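Local coordinates for probable glutamine-binding lipoprotein GlnH (GLNBP) (Mycobacterium tuberculosis H37Rv, PDB 6H2T) that binds acidic amino acids such as glutamate as an extracytoplasmic solute-binding lipoprotein and probably relays their presence to a signalling pathway involving a serine/threonine protein kinase, at residues I118-M123 / Y236-N241; A142-L147 / A232-G237. All coordinates share one frame; numbering follows the deposited sequence.

Both interactions use the broken strand 233-241, and both touch the bound glutamate. Along the chain the partners come in the order 118-123, then 142-147, with the shared strand last; interaction 1 takes its later half and interaction 2 its earlier half, overlapping at Tyr-236 and Gly-237. Their centres lie about 15 Å apart within one mixed sheet, where strand 233-241 pairs antiparallel with 118-119 at one end and with 140-149 at the other. Such a path fits the two-lobed periplasmic binding-protein fold, in which crossing strands join the lobes and the ligand sits in the cleft between them. Tyr-236 lies where the two contacts meet, beside the ligand's amino group.

Interaction 1. Residues I118-M123 / Y236-N241. With GLU (glutamic acid), chain B.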
ATOM      1  N   ILE A 118       3.389  12.680  -4.760  1.00 14.75           N
ATOM      2  CA  ILE A 118       2.722  11.819  -3.793  1.00 13.81           C
ATOM      3  C   ILE A 118       3.059  10.380  -4.138  1.00 15.44           C
ATOM      4  O   ILE A 118       3.339  10.049  -5.293  1.00 14.52           O
ATOM      5  CB  ILE A 118       1.176  11.993  -3.765  1.00 12.52           C
ATOM      6  CG1 ILE A 118       0.526  11.563  -5.089  1.00 14.75           C
ATOM      7  CG2 ILE A 118       0.770  13.435  -3.427  1.00 14.60           C
ATOM      8  CD1 ILE A 118      -0.997  11.649  -5.050  1.00 15.27           C
ATOM      9  N   VAL A 119       3.059   9.531  -3.113  1.00 13.67           N
ATOM     10  CA  VAL A 119       3.089   8.074  -3.273  1.00 11.63           C
ATOM     11  C   VAL A 119       1.709   7.560  -2.904  1.00 13.56           C
ATOM     12  O   VAL A 119       1.199   7.859  -1.816  1.00 14.36           O
ATOM     13  CB  VAL A 119       4.170   7.424  -2.395  1.00 12.84           C
ATOM     14  CG1 VAL A 119       4.015   5.881  -2.368  1.00 14.03           C
ATOM     15  CG2 VAL A 119       5.563   7.819  -2.871  1.00 15.09           C
ATOM     16  N   VAL A 120       1.075   6.832  -3.821  1.00 12.68           N
ATOM     17  CA  VAL A 120      -0.147   6.100  -3.520  1.00 11.84           C
ATOM     18  C   VAL A 120       0.161   4.656  -3.888  1.00 14.11           C
ATOM     19  O   VAL A 120       0.015   4.245  -5.040  1.00 14.09           O
ATOM     20  CB  VAL A 120      -1.372   6.635  -4.266  1.00 14.57           C
ATOM     21  CG1 VAL A 120      -2.651   6.058  -3.645  1.00 14.15           C
ATOM     22  CG2 VAL A 120      -1.405   8.192  -4.230  1.00 15.85           C
ATOM     23  N   LYS A 121       0.648   3.891  -2.906  1.00 13.16           N
ATOM     24  CA  LYS A 121       1.126   2.532  -3.150  1.00 11.12           C
ATOM     25  C   LYS A 121       1.042   1.771  -1.827  1.00 11.44           C
ATOM     26  O   LYS A 121       2.066   1.518  -1.182  1.00 13.38           O
ATOM     27  CB  LYS A 121       2.552   2.522  -3.706  1.00 13.90           C
ATOM     28  CG  LYS A 121       2.950   1.189  -4.336  1.00 15.10           C
ATOM     29  CD  LYS A 121       4.462   0.984  -4.298  1.00 17.45           C
ATOM     30  CE  LYS A 121       4.840  -0.336  -4.949  1.00 20.53           C
ATOM     31  NZ  LYS A 121       4.248  -1.511  -4.224  1.00 17.70           N
ATOM     32  N   THR A 122      -0.202   1.432  -1.466  1.00 12.67           N
ATOM     33  CA  THR A 122      -0.582   0.719  -0.250  1.00 12.21           C
ATOM     34  C   THR A 122       0.300   1.079   0.940  1.00 14.57           C
ATOM     35  O   THR A 122       0.768   0.190   1.655  1.00 14.92           O
ATOM     36  CB  THR A 122      -0.567  -0.806  -0.483  1.00 13.03           C
ATOM     37  OG1 THR A 122       0.738  -1.247  -0.915  1.00 14.54           O
ATOM     38  CG2 THR A 122      -1.603  -1.194  -1.537  1.00 13.71           C
ATOM     39  N   MET A 123       0.507   2.368   1.193  1.00 13.26           N
ATOM     40  CA  MET A 123       1.590   2.778   2.087  1.00 11.82           C
ATOM     41  C   MET A 123       1.084   2.894   3.520  1.00 12.97           C
ATOM     42  O   MET A 123       0.435   3.877   3.891  1.00 13.11           O
ATOM     43  CB  MET A 123       2.211   4.088   1.618  1.00 13.57           C
ATOM     44  CG  MET A 123       3.544   4.332   2.293  1.00 12.00           C
ATOM     45  SD  MET A 123       4.422   5.686   1.514  1.00 15.15           S
ATOM     46  CE  MET A 123       5.927   5.708   2.484  1.00 16.25           C
ATOM     47  N   TYR A 236      -3.592   2.748   5.338  1.00 14.57           N
ATOM     48  CA  TYR A 236      -2.953   3.331   4.161  1.00 15.52           C
ATOM     49  C   TYR A 236      -3.064   4.844   4.182  1.00 13.46           C
ATOM     50  O   TYR A 236      -4.155   5.393   4.382  1.00 14.70           O
ATOM     51  CB  TYR A 236      -3.605   2.845   2.871  1.00 14.09           C
ATOM     52  CG  TYR A 236      -3.405   1.391   2.534  1.00 12.19           C
ATOM     53  CD1 TYR A 236      -2.622   0.556   3.329  1.00 15.04           C
ATOM     54  CD2 TYR A 236      -4.007   0.856   1.411  1.00 14.15           C
ATOM     55  CE1 TYR A 236      -2.458  -0.791   3.003  1.00 13.37           C
ATOM     56  CE2 TYR A 236      -3.841  -0.474   1.077  1.00 15.22           C
ATOM     57  CZ  TYR A 236      -3.070  -1.283   1.869  1.00 16.00           C
ATOM     58  OH  TYR A 236      -2.913  -2.602   1.513  1.00 15.58           O
ATOM     59  N   GLY A 237      -1.958   5.518   3.884  1.00 12.65           N
ATOM     60  CA  GLY A 237      -1.979   6.950   3.689  1.00 13.66           C
ATOM     61  C   GLY A 237      -1.314   7.294   2.372  1.00 14.72           C
ATOM     62  O   GLY A 237      -0.539   6.516   1.822  1.00 13.63           O
ATOM     63  N   VAL A 238      -1.659   8.465   1.853  1.00 12.43           N
ATOM     64  CA  VAL A 238      -0.906   9.038   0.738  1.00 11.37           C
ATOM     65  C   VAL A 238       0.394   9.599   1.298  1.00 14.92           C
ATOM     66  O   VAL A 238       0.379  10.426   2.217  1.00 15.18           O
ATOM     67  CB  VAL A 238      -1.723  10.126   0.027  1.00 11.38           C
ATOM     68  CG1 VAL A 238      -0.900  10.771  -1.083  1.00 12.80           C
ATOM     69  CG2 VAL A 238      -3.028   9.536  -0.528  1.00 13.82           C
ATOM     70  N   GLY A 239       1.522   9.141   0.757  1.00 12.97           N
ATOM     71  CA  GLY A 239       2.826   9.588   1.245  1.00 13.29           C
ATOM     72  C   GLY A 239       3.223  10.883   0.564  1.00 12.08           C
ATOM     73  O   GLY A 239       3.044  11.054  -0.641  1.00 15.67           O
ATOM     74  N   ILE A 240       3.772  11.806   1.366  1.00 13.19           N
ATOM     75  CA  ILE A 240       4.055  13.177   0.941  1.00 14.90           C
ATOM     76  C   ILE A 240       5.386  13.588   1.559  1.00 16.70           C
ATOM     77  O   ILE A 240       5.749  13.111   2.634  1.00 19.91           O
ATOM     78  CB  ILE A 240       2.895  14.117   1.363  1.00 14.01           C
ATOM     79  CG1 ILE A 240       1.615  13.746   0.592  1.00 14.54           C
ATOM     80  CG2 ILE A 240       3.245  15.597   1.144  1.00 17.20           C
ATOM     81  CD1 ILE A 240       0.337  14.339   1.208  1.00 13.14           C
ATOM     82  N   ASN A 241       6.148  14.441   0.853  1.00 17.17           N
ATOM     83  CA  ASN A 241       7.399  14.947   1.420  1.00 17.36           C
ATOM     84  C   ASN A 241       7.130  15.579   2.783  1.00 17.19           C
ATOM     85  O   ASN A 241       6.115  16.251   2.987  1.00 19.41           O
ATOM     86  CB  ASN A 241       8.055  15.968   0.478  1.00 19.82           C
ATOM     87  CG  ASN A 241       9.309  16.602   1.072  1.00 26.87           C
ATOM     88  OD1 ASN A 241       9.231  17.590   1.805  1.00 24.24           O
ATOM     89  ND2 ASN A 241      10.473  16.040   0.753  1.00 22.84           N
TER
HETATM   90  N   GLU B 401       1.181  -1.860   3.421  1.00 13.78           N
HETATM   91  CA  GLU B 401       2.436  -2.445   3.915  1.00 13.82           C
HETATM   92  C   GLU B 401       3.579  -1.438   3.798  1.00 19.07           C
HETATM   93  O   GLU B 401       4.766  -1.786   3.757  1.00 14.03           O
HETATM   94  CB  GLU B 401       2.781  -3.744   3.155  1.00 14.08           C
HETATM   95  CG  GLU B 401       2.363  -3.782   1.686  1.00 16.02           C
HETATM   96  CD  GLU B 401       3.115  -2.784   0.822  1.00 17.15           C
HETATM   97  OE1 GLU B 401       3.880  -3.205  -0.086  1.00 16.81           O
HETATM   98  OE2 GLU B 401       2.910  -1.573   1.024  1.00 17.29           O
HETATM   99  OXT GLU B 401       3.300  -0.236   3.747  1.00 14.53           O
HETATM  100  O   HOH W   1      -0.421   4.682  -0.279  1.00 13.77           O
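CA of Thr-122 stands over one face of the Tyr-236 ring, beside the ligand cleft of a two-lobed type 2 periplasmic binding-protein fold, where the two segments pair antiparallel. This CA is 3.7 Å from the ring centroid and only 9° off the ring normal, a CH-pi contact. The two side chains run alongside each other and point the same way: Thr-122 CG2 reaches Tyr-236 CE2 at 3.5 Å, while CB sits above CZ. With chi1 at 58°, Thr-122 OG1 lies between its own backbone N and carbonyl carbon, from where it donates to OE2 of the glutamate. The threonine thus turns its CA, CB and methyl to the ring and its hydroxyl to the ligand. Asp-210 and Thr-212 hold the Tyr-236 hydroxyl, which should fix the ring's position under Thr-122; Asp-210 also binds the ligand.

Farther from the cleft, the antiparallel pairing rests on Val-119 and Gly-239, a hydrogen-bonded pair with Val-119 N to Gly-239 O and Gly-239 N to Val-119 O both 2.9 Å. Ile-118 CB meets Val-238 CG1 at 3.6 Å as the two side chains cross at a slant, and Val-120 CG2 approaches the same methyl. Helix 245-260 packs against Ile-118, Val-238 and Ile-240.

Between this pair and the cleft the backbones separate, and a water bridges them: it accepts from Lys-121 N and Met-123 N and donates to Gly-237 O. Direct pairing resumes where Gly-237 N donates to Met-123 O, nearly straight at 169°. At the cleft end, the backbone carbonyl of Thr-122 receives the ligand's amino group, with Thr-122 O 2.7 Å from the glutamate N.

Interaction 2. Residues A142-L147 / A232-G237; sequences ANQRIL and ADQPYG. With GLU (glutamic acid), chain B.
Asn-143 and Ala-232 meet through a side-chain-to-backbone bond: Ala-232 N donates to Asn-143 OD1 at 2.9 Å. The other amide atom, Asn-143 ND2, donates a hydrogen bond to a water that also lies 2.7 Å from Asp-233 OD1, on the more exposed face.

Backbone bonds form the antiparallel ladder. Ala-142 N reaches Gln-234 O at 2.9 Å, nearly straight (172°), and Gln-234 N returns a bond to Ala-142 O. Next along, Gln-144 N donates to Ala-232 O; Gln-234 NE2 reaches that oxygen from the opposite face at 3.1 Å, so two donors grip it.

The Gln-234 amide lies near the ligand; its chain is bent at chi2 (-70°), folding the amide back toward Ala-232. Gln-234 OE1 accepts from Ser-124 and Thr-172 and lies 3.7 Å from CA of the glutamate. Its NE2 shares a water with OE1 of the neighbouring Gln-144, the two amide planes being 59° apart, and Ser-208 binds Gln-144 NE2.

Apolar contact is slight: Ala-142 CB sits 4.1 Å from Tyr-236 CZ. Strands 140-149 and 233-241 thus pair beside the ligand, consistent with the crossing strands that link the lobes in type 2 periplasmic binding proteins.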
ATOM      1  N   ALA A 142      -6.254  -1.938   6.071  1.00 13.29           N
ATOM      2  CA  ALA A 142      -6.078  -3.359   5.790  1.00 13.56           C
ATOM      3  C   ALA A 142      -5.463  -4.062   7.001  1.00 14.77           C
ATOM      4  O   ALA A 142      -5.140  -3.439   8.013  1.00 15.55           O
ATOM      5  CB  ALA A 142      -5.214  -3.551   4.543  1.00 16.37           C
ATOM      6  N   ASN A 143      -5.313  -5.386   6.901  1.00 13.13           N
ATOM      7  CA  ASN A 143      -4.650  -6.136   7.959  1.00 15.66           C
ATOM      8  C   ASN A 143      -3.837  -7.271   7.360  1.00 15.33           C
ATOM      9  O   ASN A 143      -4.270  -7.925   6.409  1.00 14.10           O
ATOM     10  CB  ASN A 143      -5.644  -6.689   8.976  1.00 16.85           C
ATOM     11  CG  ASN A 143      -5.072  -6.700  10.379  1.00 27.78           C
ATOM     12  OD1 ASN A 143      -4.156  -7.466  10.672  1.00 27.71           O
ATOM     13  ND2 ASN A 143      -5.586  -5.823  11.248  1.00 24.79           N
ATOM     14  N   GLN A 144      -2.654  -7.491   7.922  1.00 13.71           N
ATOM     15  CA  GLN A 144      -1.757  -8.512   7.401  1.00 12.24           C
ATOM     16  C   GLN A 144      -2.314  -9.901   7.666  1.00 15.77           C
ATOM     17  O   GLN A 144      -2.721 -10.205   8.787  1.00 13.70           O
ATOM     18  CB  GLN A 144      -0.386  -8.378   8.057  1.00 13.03           C
ATOM     19  CG  GLN A 144       0.585  -9.410   7.519  1.00 13.53           C
ATOM     20  CD  GLN A 144       2.016  -9.049   7.826  1.00 16.72           C
ATOM     21  OE1 GLN A 144       2.300  -7.949   8.287  1.00 15.54           O
ATOM     22  NE2 GLN A 144       2.926  -9.991   7.600  1.00 14.88           N
ATOM     23  N   ARG A 145      -2.327 -10.751   6.643  1.00 14.58           N
ATOM     24  CA  ARG A 145      -2.771 -12.135   6.826  1.00 13.30           C
ATOM     25  C   ARG A 145      -1.829 -13.036   6.038  1.00 16.64           C
ATOM     26  O   ARG A 145      -0.719 -12.637   5.669  1.00 15.20           O
ATOM     27  CB  ARG A 145      -4.251 -12.289   6.429  1.00 15.63           C
ATOM     28  CG  ARG A 145      -5.195 -11.494   7.339  1.00 14.87           C
ATOM     29  CD  ARG A 145      -6.664 -11.792   7.068  1.00 16.98           C
ATOM     30  NE  ARG A 145      -7.001 -13.175   7.411  1.00 16.76           N
ATOM     31  CZ  ARG A 145      -8.145 -13.774   7.085  1.00 20.26           C
ATOM     32  NH1 ARG A 145      -9.080 -13.112   6.409  1.00 18.11           N
ATOM     33  NH2 ARG A 145      -8.355 -15.040   7.441  1.00 18.96           N
ATOM     34  N   ILE A 146      -2.275 -14.260   5.756  1.00 12.51           N
ATOM     35  CA  ILE A 146      -1.445 -15.291   5.140  1.00 12.83           C
ATOM     36  C   ILE A 146      -2.155 -15.816   3.900  1.00 12.96           C
ATOM     37  O   ILE A 146      -3.372 -16.004   3.915  1.00 11.96           O
ATOM     38  CB  ILE A 146      -1.181 -16.442   6.128  1.00 15.43           C
ATOM     39  CG1 ILE A 146      -0.391 -15.932   7.337  1.00 14.76           C
ATOM     40  CG2 ILE A 146      -0.459 -17.616   5.430  1.00 16.33           C
ATOM     41  CD1 ILE A 146      -0.368 -16.943   8.501  1.00 23.50           C
ATOM     42  N   LEU A 147      -1.395 -16.039   2.831  1.00 14.15           N
ATOM     43  CA  LEU A 147      -1.911 -16.605   1.588  1.00 14.24           C
ATOM     44  C   LEU A 147      -1.192 -17.923   1.314  1.00 15.48           C
ATOM     45  O   LEU A 147       0.044 -17.980   1.373  1.00 14.60           O
ATOM     46  CB  LEU A 147      -1.704 -15.613   0.432  1.00 12.82           C
ATOM     47  CG  LEU A 147      -2.129 -16.071  -0.967  1.00 16.90           C
ATOM     48  CD1 LEU A 147      -3.620 -15.983  -1.107  1.00 20.11           C
ATOM     49  CD2 LEU A 147      -1.467 -15.202  -2.056  1.00 22.54           C
ATOM     50  N   ALA A 232      -1.483  -7.698  11.850  1.00 17.78           N
ATOM     51  CA  ALA A 232      -0.967  -6.345  12.041  1.00 15.35           C
ATOM     52  C   ALA A 232      -1.788  -5.359  11.231  1.00 14.36           C
ATOM     53  O   ALA A 232      -1.963  -5.543  10.022  1.00 15.71           O
ATOM     54  CB  ALA A 232       0.501  -6.227  11.615  1.00 18.36           C
ATOM     55  N   ASP A 233      -2.268  -4.306  11.884  1.00 16.29           N
ATOM     56  CA  ASP A 233      -3.049  -3.285  11.197  1.00 16.59           C
ATOM     57  C   ASP A 233      -2.204  -2.546  10.165  1.00 15.62           C
ATOM     58  O   ASP A 233      -1.017  -2.287  10.380  1.00 14.89           O
ATOM     59  CB  ASP A 233      -3.605  -2.285  12.209  1.00 17.73           C
ATOM     60  CG  ASP A 233      -4.429  -1.200  11.553  1.00 25.55           C
ATOM     61  OD1 ASP A 233      -5.402  -1.564  10.862  1.00 21.69           O
ATOM     62  OD2 ASP A 233      -4.114  -0.000  11.730  1.00 22.98           O
ATOM     63  N   GLN A 234      -2.831  -2.186   9.042  1.00 14.50           N
ATOM     64  CA  GLN A 234      -2.152  -1.486   7.953  1.00 13.63           C
ATOM     65  C   GLN A 234      -3.013  -0.328   7.473  1.00 14.36           C
ATOM     66  O   GLN A 234      -3.792  -0.470   6.515  1.00 14.79           O
ATOM     67  CB  GLN A 234      -1.844  -2.432   6.791  1.00 14.59           C
ATOM     68  CG  GLN A 234      -1.217  -3.746   7.197  1.00 13.28           C
ATOM     69  CD  GLN A 234       0.218  -3.609   7.693  1.00 14.78           C
ATOM     70  OE1 GLN A 234       0.976  -2.723   7.269  1.00 15.50           O
ATOM     71  NE2 GLN A 234       0.603  -4.502   8.578  1.00 14.10           N
ATOM     72  N   PRO A 235      -2.888   0.840   8.094  1.00 13.85           N
ATOM     73  CA  PRO A 235      -3.688   1.986   7.649  1.00 14.07           C
ATOM     74  C   PRO A 235      -2.993   2.747   6.532  1.00 14.84           C
ATOM     75  O   PRO A 235      -1.926   3.335   6.749  1.00 14.29           O
ATOM     76  CB  PRO A 235      -3.828   2.828   8.923  1.00 14.35           C
ATOM     77  CG  PRO A 235      -2.545   2.539   9.700  1.00 18.70           C
ATOM     78  CD  PRO A 235      -2.077   1.146   9.288  1.00 16.69           C
ATOM     79  N   TYR A 236      -3.592   2.748   5.338  1.00 14.57           N
ATOM     80  CA  TYR A 236      -2.953   3.331   4.161  1.00 15.52           C
ATOM     81  C   TYR A 236      -3.064   4.844   4.182  1.00 13.46           C
ATOM     82  O   TYR A 236      -4.155   5.393   4.382  1.00 14.70           O
ATOM     83  CB  TYR A 236      -3.605   2.845   2.871  1.00 14.09           C
ATOM     84  CG  TYR A 236      -3.405   1.391   2.534  1.00 12.19           C
ATOM     85  CD1 TYR A 236      -2.622   0.556   3.329  1.00 15.04           C
ATOM     86  CD2 TYR A 236      -4.007   0.856   1.411  1.00 14.15           C
ATOM     87  CE1 TYR A 236      -2.458  -0.791   3.003  1.00 13.37           C
ATOM     88  CE2 TYR A 236      -3.841  -0.474   1.077  1.00 15.22           C
ATOM     89  CZ  TYR A 236      -3.070  -1.283   1.869  1.00 16.00           C
ATOM     90  OH  TYR A 236      -2.913  -2.602   1.513  1.00 15.58           O
ATOM     91  N   GLY A 237      -1.958   5.518   3.884  1.00 12.65           N
ATOM     92  CA  GLY A 237      -1.979   6.950   3.689  1.00 13.66           C
ATOM     93  C   GLY A 237      -1.314   7.294   2.372  1.00 14.72           C
ATOM     94  O   GLY A 237      -0.539   6.516   1.822  1.00 13.63           O
TER
HETATM   95  N   GLU B 401       1.181  -1.860   3.421  1.00 13.78           N
HETATM   96  CA  GLU B 401       2.436  -2.445   3.915  1.00 13.82           C
HETATM   97  C   GLU B 401       3.579  -1.438   3.798  1.00 19.07           C
HETATM   98  O   GLU B 401       4.766  -1.786   3.757  1.00 14.03           O
HETATM   99  CB  GLU B 401       2.781  -3.744   3.155  1.00 14.08           C
HETATM  100  CG  GLU B 401       2.363  -3.782   1.686  1.00 16.02           C
HETATM  101  CD  GLU B 401       3.115  -2.784   0.822  1.00 17.15           C
HETATM  102  OE1 GLU B 401       3.880  -3.205  -0.086  1.00 16.81           O
HETATM  103  OE2 GLU B 401       2.910  -1.573   1.024  1.00 17.29           O
HETATM  104  OXT GLU B 401       3.300  -0.236   3.747  1.00 14.53           O
HETATM  105  O   HOH W   2      -7.165  -3.669  10.791  1.00 27.55           O
HETATM  106  O   HOH W   3       3.116  -5.305   9.593  1.00 25.72           O